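Local structure of genome polyprotein (Chicken sicinivirus JSY, 6QWT) at residues Lys34-Leu39 / Val409-Gly414; Gly28-Thr33 / Gln437-Thr442; Ser79-Pro84 / Gly202-Ala207. The protein probably catalyses RNA-templated RNA synthesis during viral genome replication, as the polymerase portion (3Dpol) of a picornaviral polyprotein. All coordinates share one frame; numbering follows the deposited sequence.

Contact 1. Residues Lys34-Leu39 / Val409-Gly414; sequences KEPAVL and VMWTRG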
loop_
_atom_site.group_PDB
_atom_site.type_symbol
_atom_site.label_atom_id
_atom_site.label_comp_id
_atom_site.label_asym_id
_atom_site.label_seq_id
_atom_site.Cartn_x
_atom_site.Cartn_y
_atom_site.Cartn_z
ATOM N N LYS A 34 -0.147 19.333 -10.533
ATOM C CA LYS A 34 0.169 17.932 -10.763
ATOM C C LYS A 34 -0.039 17.604 -12.232
ATOM O O LYS A 34 -0.899 18.187 -12.898
ATOM C CB LYS A 34 -0.699 17.002 -9.906
ATOM C CG LYS A 34 -0.253 16.860 -8.460
ATOM C CD LYS A 34 -1.378 16.288 -7.609
ATOM C CE LYS A 34 -0.850 15.414 -6.485
ATOM N NZ LYS A 34 -1.966 14.808 -5.706
ATOM N N GLU A 35 0.751 16.659 -12.725
ATOM C CA GLU A 35 0.692 16.196 -14.102
ATOM C C GLU A 35 1.005 14.709 -14.121
ATOM O O GLU A 35 1.568 14.176 -13.159
ATOM C CB GLU A 35 1.682 16.960 -14.994
ATOM C CG GLU A 35 1.274 18.394 -15.296
ATOM C CD GLU A 35 2.307 19.128 -16.129
ATOM O OE1 GLU A 35 3.178 18.459 -16.724
ATOM O OE2 GLU A 35 2.252 20.374 -16.186
ATOM N N PRO A 36 0.634 14.005 -15.195
ATOM C CA PRO A 36 0.980 12.580 -15.291
ATOM C C PRO A 36 2.484 12.362 -15.221
ATOM O O PRO A 36 3.267 13.132 -15.778
ATOM C CB PRO A 36 0.415 12.171 -16.656
ATOM C CG PRO A 36 -0.702 13.135 -16.898
ATOM C CD PRO A 36 -0.237 14.434 -16.303
ATOM N N ALA A 37 2.879 11.298 -14.522
ATOM C CA ALA A 37 4.290 10.994 -14.336
ATOM C C ALA A 37 4.979 10.757 -15.674
ATOM O O ALA A 37 4.358 10.340 -16.657
ATOM C CB ALA A 37 4.463 9.760 -13.449
ATOM N N VAL A 38 6.282 11.025 -15.699
ATOM C CA VAL A 38 7.094 10.771 -16.883
ATOM C C VAL A 38 7.164 9.267 -17.121
ATOM O O VAL A 38 7.617 8.504 -16.260
ATOM C CB VAL A 38 8.494 11.378 -16.725
ATOM C CG1 VAL A 38 9.394 10.960 -17.883
ATOM C CG2 VAL A 38 8.408 12.888 -16.626
ATOM N N LEU A 39 6.713 8.826 -18.292
ATOM C CA LEU A 39 6.835 7.423 -18.661
ATOM C C LEU A 39 7.841 7.174 -19.774
ATOM O O LEU A 39 8.382 6.067 -19.854
ATOM C CB LEU A 39 5.468 6.855 -19.076
ATOM C CG LEU A 39 4.339 6.987 -18.045
ATOM C CD1 LEU A 39 3.038 6.419 -18.588
ATOM C CD2 LEU A 39 4.703 6.314 -16.722
ATOM N N VAL A 409 -9.599 15.703 -10.481
ATOM C CA VAL A 409 -10.786 15.939 -11.291
ATOM C C VAL A 409 -10.432 16.502 -12.657
ATOM O O VAL A 409 -11.245 16.427 -13.586
ATOM C CB VAL A 409 -11.765 16.871 -10.551
ATOM C CG1 VAL A 409 -11.282 18.314 -10.608
ATOM C CG2 VAL A 409 -13.167 16.737 -11.131
ATOM N N MET A 410 -9.233 17.053 -12.812
ATOM C CA MET A 410 -8.806 17.658 -14.064
ATOM C C MET A 410 -8.228 16.641 -15.043
ATOM O O MET A 410 -7.751 17.033 -16.114
ATOM C CB MET A 410 -7.794 18.771 -13.781
ATOM C CG MET A 410 -8.280 19.767 -12.725
ATOM S SD MET A 410 -7.462 21.378 -12.778
ATOM C CE MET A 410 -5.939 21.022 -11.900
ATOM N N TRP A 411 -8.275 15.353 -14.714
ATOM C CA TRP A 411 -7.732 14.312 -15.573
ATOM C C TRP A 411 -8.664 13.111 -15.566
ATOM O O TRP A 411 -9.437 12.900 -14.627
ATOM C CB TRP A 411 -6.326 13.887 -15.129
ATOM C CG TRP A 411 -5.354 15.021 -15.065
ATOM C CD1 TRP A 411 -5.156 15.872 -14.017
ATOM C CD2 TRP A 411 -4.451 15.438 -16.097
ATOM N NE1 TRP A 411 -4.181 16.790 -14.330
ATOM C CE2 TRP A 411 -3.733 16.546 -15.603
ATOM C CE3 TRP A 411 -4.178 14.981 -17.391
ATOM C CZ2 TRP A 411 -2.761 17.203 -16.355
ATOM C CZ3 TRP A 411 -3.212 15.634 -18.137
ATOM C CH2 TRP A 411 -2.517 16.735 -17.618
ATOM N N THR A 412 -8.579 12.319 -16.631
ATOM C CA THR A 412 -9.386 11.116 -16.763
ATOM C C THR A 412 -8.573 10.046 -17.474
ATOM O O THR A 412 -7.599 10.337 -18.169
ATOM C CB THR A 412 -10.690 11.386 -17.526
ATOM O OG1 THR A 412 -11.464 10.183 -17.590
ATOM C CG2 THR A 412 -10.397 11.870 -18.939
ATOM N N ARG A 413 -8.980 8.793 -17.281
ATOM C CA ARG A 413 -8.360 7.663 -17.957
ATOM C C ARG A 413 -9.177 7.168 -19.144
ATOM O O ARG A 413 -8.803 6.167 -19.759
ATOM C CB ARG A 413 -8.123 6.514 -16.968
ATOM C CG ARG A 413 -6.737 6.523 -16.337
ATOM C CD ARG A 413 -6.675 5.651 -15.097
ATOM N NE ARG A 413 -5.841 6.249 -14.056
ATOM C CZ ARG A 413 -4.531 6.051 -13.949
ATOM N NH1 ARG A 413 -3.907 5.268 -14.817
ATOM N NH2 ARG A 413 -3.845 6.635 -12.975
ATOM N N GLY A 414 -10.279 7.838 -19.478
ATOM C CA GLY A 414 -11.042 7.533 -20.672
ATOM C C GLY A 414 -12.427 6.972 -20.436
ATOM O O GLY A 414 -13.164 6.770 -21.410
HETATM O O HOH W 1 -3.503 18.431 -12.437
#
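The junction between the N-terminal fingertip segment and the thumb is bridged here by P36 and W411, a proline laid on an indole. P36 CD sits above the six-membered ring of W411, 3.7 Å from its centroid and 19° off the normal, a CH-pi contact displaced toward the rim; CD comes closest to W411 CH2, at 3.5 Å, and P36 CG reaches W411 CZ3 at 3.8 Å. The indole is carried toward the fingers because W411 CG stands anti to its own carbonyl carbon (chi1 -56°). Strand 34-36 pairs with strand 161-163, and L161 of that strand also touches W411, whereas strand 411-412 pairs with strand 22-23, so the two short sheets meet through this ring. This is consistent with the fingertip-to-thumb bridge that gives picornaviral polymerases their closed right-hand form. The buried indole nitrogen is satisfied by an ordered water in the ring plane: W411 NE1 donates to it over 2.6 Å, and the water donates in turn to K34 O at 2.7 Å. E35 passes its CA near W411 CZ2 at 4.2 Å but sends its carboxylate to a salt bridge with R45.

Contact 2. Residues Gly28-Thr33 / Gln437-Thr442; sequences GAFPVT and QKWCDT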
loop_
_atom_site.group_PDB
_atom_site.type_symbol
_atom_site.label_atom_id
_atom_site.label_comp_id
_atom_site.label_asym_id
_atom_site.label_seq_id
_atom_site.Cartn_x
_atom_site.Cartn_y
_atom_site.Cartn_z
ATOM N N GLY A 28 -9.323 23.168 -16.603
ATOM C CA GLY A 28 -8.873 24.475 -16.168
ATOM C C GLY A 28 -9.324 24.933 -14.793
ATOM O O GLY A 28 -9.020 26.068 -14.412
ATOM N N ALA A 29 -10.015 24.080 -14.026
ATOM C CA ALA A 29 -10.745 24.538 -12.843
ATOM C C ALA A 29 -9.821 25.103 -11.768
ATOM O O ALA A 29 -10.130 26.136 -11.162
ATOM C CB ALA A 29 -11.582 23.392 -12.274
ATOM N N PHE A 30 -8.701 24.444 -11.505
ATOM C CA PHE A 30 -7.769 24.838 -10.461
ATOM C C PHE A 30 -6.377 25.009 -11.047
ATOM O O PHE A 30 -6.074 24.466 -12.116
ATOM C CB PHE A 30 -7.732 23.794 -9.333
ATOM C CG PHE A 30 -9.075 23.518 -8.724
ATOM C CD1 PHE A 30 -9.545 24.287 -7.671
ATOM C CD2 PHE A 30 -9.872 22.493 -9.208
ATOM C CE1 PHE A 30 -10.783 24.038 -7.112
ATOM C CE2 PHE A 30 -11.112 22.239 -8.652
ATOM C CZ PHE A 30 -11.568 23.013 -7.603
ATOM N N PRO A 31 -5.512 25.778 -10.384
ATOM C CA PRO A 31 -4.110 25.848 -10.817
ATOM C C PRO A 31 -3.480 24.461 -10.848
ATOM O O PRO A 31 -3.559 23.702 -9.880
ATOM C CB PRO A 31 -3.458 26.748 -9.761
ATOM C CG PRO A 31 -4.581 27.599 -9.254
ATOM C CD PRO A 31 -5.806 26.724 -9.292
ATOM N N VAL A 32 -2.859 24.133 -11.977
ATOM C CA VAL A 32 -2.318 22.796 -12.197
ATOM C C VAL A 32 -1.015 22.660 -11.416
ATOM O O VAL A 32 0.005 23.249 -11.782
ATOM C CB VAL A 32 -2.106 22.518 -13.690
ATOM C CG1 VAL A 32 -1.422 21.170 -13.894
ATOM C CG2 VAL A 32 -3.438 22.559 -14.425
ATOM N N THR A 33 -1.049 21.885 -10.331
ATOM C CA THR A 33 0.140 21.560 -9.556
ATOM C C THR A 33 0.577 20.115 -9.734
ATOM O O THR A 33 1.576 19.705 -9.136
ATOM C CB THR A 33 -0.093 21.840 -8.063
ATOM O OG1 THR A 33 -0.978 20.852 -7.524
ATOM C CG2 THR A 33 -0.699 23.219 -7.860
ATOM N N GLN A 437 -19.292 22.529 -1.524
ATOM C CA GLN A 437 -20.008 23.283 -2.546
ATOM C C GLN A 437 -19.053 24.109 -3.397
ATOM O O GLN A 437 -19.240 24.230 -4.613
ATOM C CB GLN A 437 -21.058 24.181 -1.896
ATOM C CG GLN A 437 -22.064 24.752 -2.877
ATOM C CD GLN A 437 -22.780 23.669 -3.659
ATOM O OE1 GLN A 437 -23.253 22.684 -3.087
ATOM N NE2 GLN A 437 -22.854 23.839 -4.974
ATOM N N LYS A 438 -18.017 24.686 -2.774
ATOM C CA LYS A 438 -17.060 25.494 -3.525
ATOM C C LYS A 438 -16.333 24.655 -4.569
ATOM O O LYS A 438 -16.121 25.103 -5.702
ATOM C CB LYS A 438 -16.062 26.153 -2.572
ATOM C CG LYS A 438 -16.623 27.342 -1.804
ATOM C CD LYS A 438 -15.650 27.811 -0.728
ATOM C CE LYS A 438 -16.191 29.013 0.040
ATOM N NZ LYS A 438 -17.391 28.674 0.855
ATOM N N TRP A 439 -15.943 23.433 -4.202
ATOM C CA TRP A 439 -15.330 22.529 -5.166
ATOM C C TRP A 439 -16.308 22.181 -6.283
ATOM O O TRP A 439 -15.956 22.225 -7.466
ATOM C CB TRP A 439 -14.838 21.267 -4.457
ATOM C CG TRP A 439 -14.312 20.222 -5.390
ATOM C CD1 TRP A 439 -13.123 20.243 -6.061
ATOM C CD2 TRP A 439 -14.960 18.999 -5.760
ATOM N NE1 TRP A 439 -12.990 19.110 -6.827
ATOM C CE2 TRP A 439 -14.105 18.328 -6.660
ATOM C CE3 TRP A 439 -16.181 18.405 -5.420
ATOM C CZ2 TRP A 439 -14.430 17.096 -7.222
ATOM C CZ3 TRP A 439 -16.503 17.182 -5.981
ATOM C CH2 TRP A 439 -15.632 16.539 -6.871
ATOM N N CYS A 440 -17.550 21.842 -5.923
ATOM C CA CYS A 440 -18.547 21.493 -6.935
ATOM C C CYS A 440 -18.805 22.656 -7.885
ATOM O O CYS A 440 -18.885 22.466 -9.105
ATOM C CB CYS A 440 -19.854 21.060 -6.269
ATOM S SG CYS A 440 -19.757 19.562 -5.258
ATOM N N ASP A 441 -18.942 23.870 -7.346
ATOM C CA ASP A 441 -19.248 25.023 -8.186
ATOM C C ASP A 441 -18.094 25.351 -9.127
ATOM O O ASP A 441 -18.316 25.680 -10.298
ATOM C CB ASP A 441 -19.593 26.232 -7.313
ATOM C CG ASP A 441 -20.945 26.097 -6.636
ATOM O OD1 ASP A 441 -21.734 25.216 -7.043
ATOM O OD2 ASP A 441 -21.222 26.869 -5.691
ATOM N N THR A 442 -16.856 25.263 -8.637
ATOM C CA THR A 442 -15.705 25.549 -9.490
ATOM C C THR A 442 -15.567 24.510 -10.597
ATOM O O THR A 442 -15.269 24.853 -11.747
ATOM C CB THR A 442 -14.431 25.612 -8.649
ATOM O OG1 THR A 442 -14.592 26.581 -7.610
ATOM C CG2 THR A 442 -13.235 25.997 -9.512
#
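With CG anti to the carbonyl carbon (chi1 -56°), F30 extends its ring to the thumb helix, where W439 has its CG anti to the backbone N (chi1 174°) and brings the pyrrole end of its indole to meet it. The two planes are nearly parallel, 12° apart, but stepped, and the rings touch rim to rim; F30 CZ approaches W439 CD1 to 3.5 Å, and the F30 centroid is 5.7 Å from that of the five-membered ring. T442 supplies a methyl over one face of the phenyl, its CG2 4.2 Å from the F30 centroid. Here the loop joining strand 22-23 to strand 34-36, part of the N-terminal fingertip region, rests against helix 433-449 of the thumb. T442 CG2 also packs on the backbone, 3.5 Å from A29 O, and A29 CB lies 4.1 Å from T442 CG2. The methyl is held in place by its sister branch: T442 OG1 donates to K438 O one turn back at 2.9 Å. K438 O is thereby gripped twice, the helical bond from T442 N arriving from the opposite face of its plane. V443 and Q406 also touch F30, and Y405 meets W439 edge-to-face.

Contact 3. Residues Ser79-Pro84 / Gly202-Ala207; sequences SRCNFP and GMYGSA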
loop_
_atom_site.group_PDB
_atom_site.type_symbol
_atom_site.label_atom_id
_atom_site.label_comp_id
_atom_site.label_asym_id
_atom_site.label_seq_id
_atom_site.Cartn_x
_atom_site.Cartn_y
_atom_site.Cartn_z
ATOM N N SER A 79 4.656 -10.550 20.498
ATOM C CA SER A 79 4.098 -10.703 21.837
ATOM C C SER A 79 2.783 -9.945 21.962
ATOM O O SER A 79 1.792 -10.473 22.483
ATOM C CB SER A 79 5.103 -10.219 22.885
ATOM O OG SER A 79 4.540 -10.240 24.182
ATOM N N ARG A 80 2.755 -8.701 21.480
ATOM C CA ARG A 80 1.529 -7.916 21.528
ATOM C C ARG A 80 0.472 -8.477 20.584
ATOM O O ARG A 80 -0.718 -8.497 20.922
ATOM C CB ARG A 80 1.823 -6.457 21.191
ATOM C CG ARG A 80 0.570 -5.647 20.918
ATOM C CD ARG A 80 0.807 -4.170 21.122
ATOM N NE ARG A 80 1.354 -3.876 22.444
ATOM C CZ ARG A 80 1.519 -2.648 22.921
ATOM N NH1 ARG A 80 1.174 -1.599 22.183
ATOM N NH2 ARG A 80 2.028 -2.466 24.132
ATOM N N CYS A 81 0.881 -8.928 19.395
ATOM C CA CYS A 81 -0.072 -9.505 18.448
ATOM C C CYS A 81 -0.842 -10.660 19.078
ATOM O O CYS A 81 -2.070 -10.736 18.964
ATOM C CB CYS A 81 0.656 -9.975 17.188
ATOM S SG CYS A 81 1.146 -8.658 16.045
ATOM N N ASN A 82 -0.130 -11.567 19.754
ATOM C CA ASN A 82 -0.734 -12.710 20.442
ATOM C C ASN A 82 -1.608 -13.527 19.488
ATOM O O ASN A 82 -2.753 -13.867 19.792
ATOM C CB ASN A 82 -1.527 -12.250 21.671
ATOM C CG ASN A 82 -1.845 -13.391 22.629
ATOM O OD1 ASN A 82 -1.056 -14.321 22.795
ATOM N ND2 ASN A 82 -3.009 -13.318 23.263
ATOM N N PHE A 83 -1.054 -13.834 18.319
ATOM C CA PHE A 83 -1.768 -14.636 17.336
ATOM C C PHE A 83 -2.018 -16.037 17.886
ATOM O O PHE A 83 -1.097 -16.655 18.436
ATOM C CB PHE A 83 -0.968 -14.739 16.035
ATOM C CG PHE A 83 -1.029 -13.511 15.174
ATOM C CD1 PHE A 83 0.131 -12.826 14.842
ATOM C CD2 PHE A 83 -2.238 -13.052 14.676
ATOM C CE1 PHE A 83 0.085 -11.696 14.042
ATOM C CE2 PHE A 83 -2.289 -11.925 13.874
ATOM C CZ PHE A 83 -1.126 -11.246 13.559
ATOM N N PRO A 84 -3.228 -16.571 17.758
ATOM C CA PRO A 84 -3.438 -17.996 18.004
ATOM C C PRO A 84 -2.917 -18.800 16.828
ATOM O O PRO A 84 -2.467 -18.215 15.831
ATOM C CB PRO A 84 -4.965 -18.104 18.129
ATOM C CG PRO A 84 -5.465 -17.031 17.228
ATOM C CD PRO A 84 -4.470 -15.895 17.343
ATOM N N GLY A 202 -6.570 -1.698 12.402
ATOM C CA GLY A 202 -6.289 -1.077 13.672
ATOM C C GLY A 202 -5.598 -2.003 14.654
ATOM O O GLY A 202 -4.826 -1.535 15.502
ATOM N N MET A 203 -5.856 -3.305 14.555
ATOM C CA MET A 203 -5.145 -4.289 15.354
ATOM C C MET A 203 -3.829 -4.662 14.679
ATOM O O MET A 203 -3.625 -4.431 13.484
ATOM C CB MET A 203 -6.001 -5.538 15.562
ATOM C CG MET A 203 -7.046 -5.395 16.654
ATOM S SD MET A 203 -8.133 -6.830 16.774
ATOM C CE MET A 203 -6.965 -8.101 17.248
ATOM N N TYR A 204 -2.925 -5.238 15.475
ATOM C CA TYR A 204 -1.620 -5.702 14.999
ATOM C C TYR A 204 -0.812 -4.576 14.358
ATOM O O TYR A 204 0.056 -4.821 13.516
ATOM C CB TYR A 204 -1.773 -6.876 14.029
ATOM C CG TYR A 204 -2.767 -7.908 14.505
ATOM C CD1 TYR A 204 -2.545 -8.624 15.676
ATOM C CD2 TYR A 204 -3.934 -8.156 13.796
ATOM C CE1 TYR A 204 -3.456 -9.565 16.122
ATOM C CE2 TYR A 204 -4.850 -9.095 14.234
ATOM C CZ TYR A 204 -4.606 -9.798 15.397
ATOM O OH TYR A 204 -5.515 -10.734 15.833
ATOM N N GLY A 205 -1.091 -3.336 14.754
ATOM C CA GLY A 205 -0.355 -2.200 14.234
ATOM C C GLY A 205 -0.533 -1.957 12.756
ATOM O O GLY A 205 0.291 -1.269 12.147
ATOM N N SER A 206 -1.595 -2.493 12.155
ATOM C CA SER A 206 -1.803 -2.406 10.718
ATOM C C SER A 206 -3.174 -1.821 10.409
ATOM O O SER A 206 -4.182 -2.219 11.003
ATOM C CB SER A 206 -1.671 -3.780 10.059
ATOM O OG SER A 206 -2.065 -3.724 8.703
ATOM N N ALA A 207 -3.205 -0.885 9.462
ATOM C CA ALA A 207 -4.440 -0.288 8.980
ATOM C C ALA A 207 -4.891 -0.876 7.649
ATOM O O ALA A 207 -5.865 -0.388 7.068
ATOM C CB ALA A 207 -4.279 1.228 8.851
HETATM O O HOH W 2 -4.723 -12.937 18.003
#
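Y204 reaches from its loop to the end of helix 70-81, its side chain lying against C81 and F83. Its CB starts 4.0 Å from C81 SG. One atom further, Y204 CG lies 3.8 Å from F83 CZ, the beginning of an offset stack in which the centroids are 4.4 Å apart and the planes tilt by 28°. Y204 CD1 is wedged between two neighbours, meeting C81 SG at 3.7 Å, with the sulfur oblique to the ring, and F83 CZ as well. At Y204 CE1 the ring edge faces C81 O at 3.4 Å, close to the ring plane, where the carbonyl would suit the slightly positive C-H. F83 CE2 lies above the face, 3.5 Å from Y204 CZ, and M203 CB takes the opposite face. The hydroxyl is still in loose contact with F83 CE2, and a water lies 3.2 Å from Y204 OH; this water donates to N82 O, where the chain leaves the helix with positive phi. Around this pair, helix 191-198 backs F83 through L193 and M197, Y77 OH of helix 70-81 bonds Y204 O, N309 of helix 298-316 holds G205 O, and A207 forms a backbone hydrogen bond with C331 of strand 327-332.

How the contacts relate
Contacts 1 and 2 are neighbours, their centres 16 Å apart, and contact 1 is nested inside the loop closed by contact 2: along the N-terminal segment 28-39, residues 28-33 meet the later helix 433-449 and residues 34-39 the earlier strand 411-412. M410 joins them, packing its SD and CE against 28-33. Together they tie the N-terminal fingertip region to the thumb at two successive points. Contact 3 lies on the opposite side of the chain's centre, with centres about 38 Å from contact 1 and 42 Å from contact 2, and it is nested within the loops that both close. It joins helix 70-81 to the loop leading from helix 191-198 to helix 212-222; with about 20 Å or more between nearest atoms, it does not touch the fingers-thumb contacts.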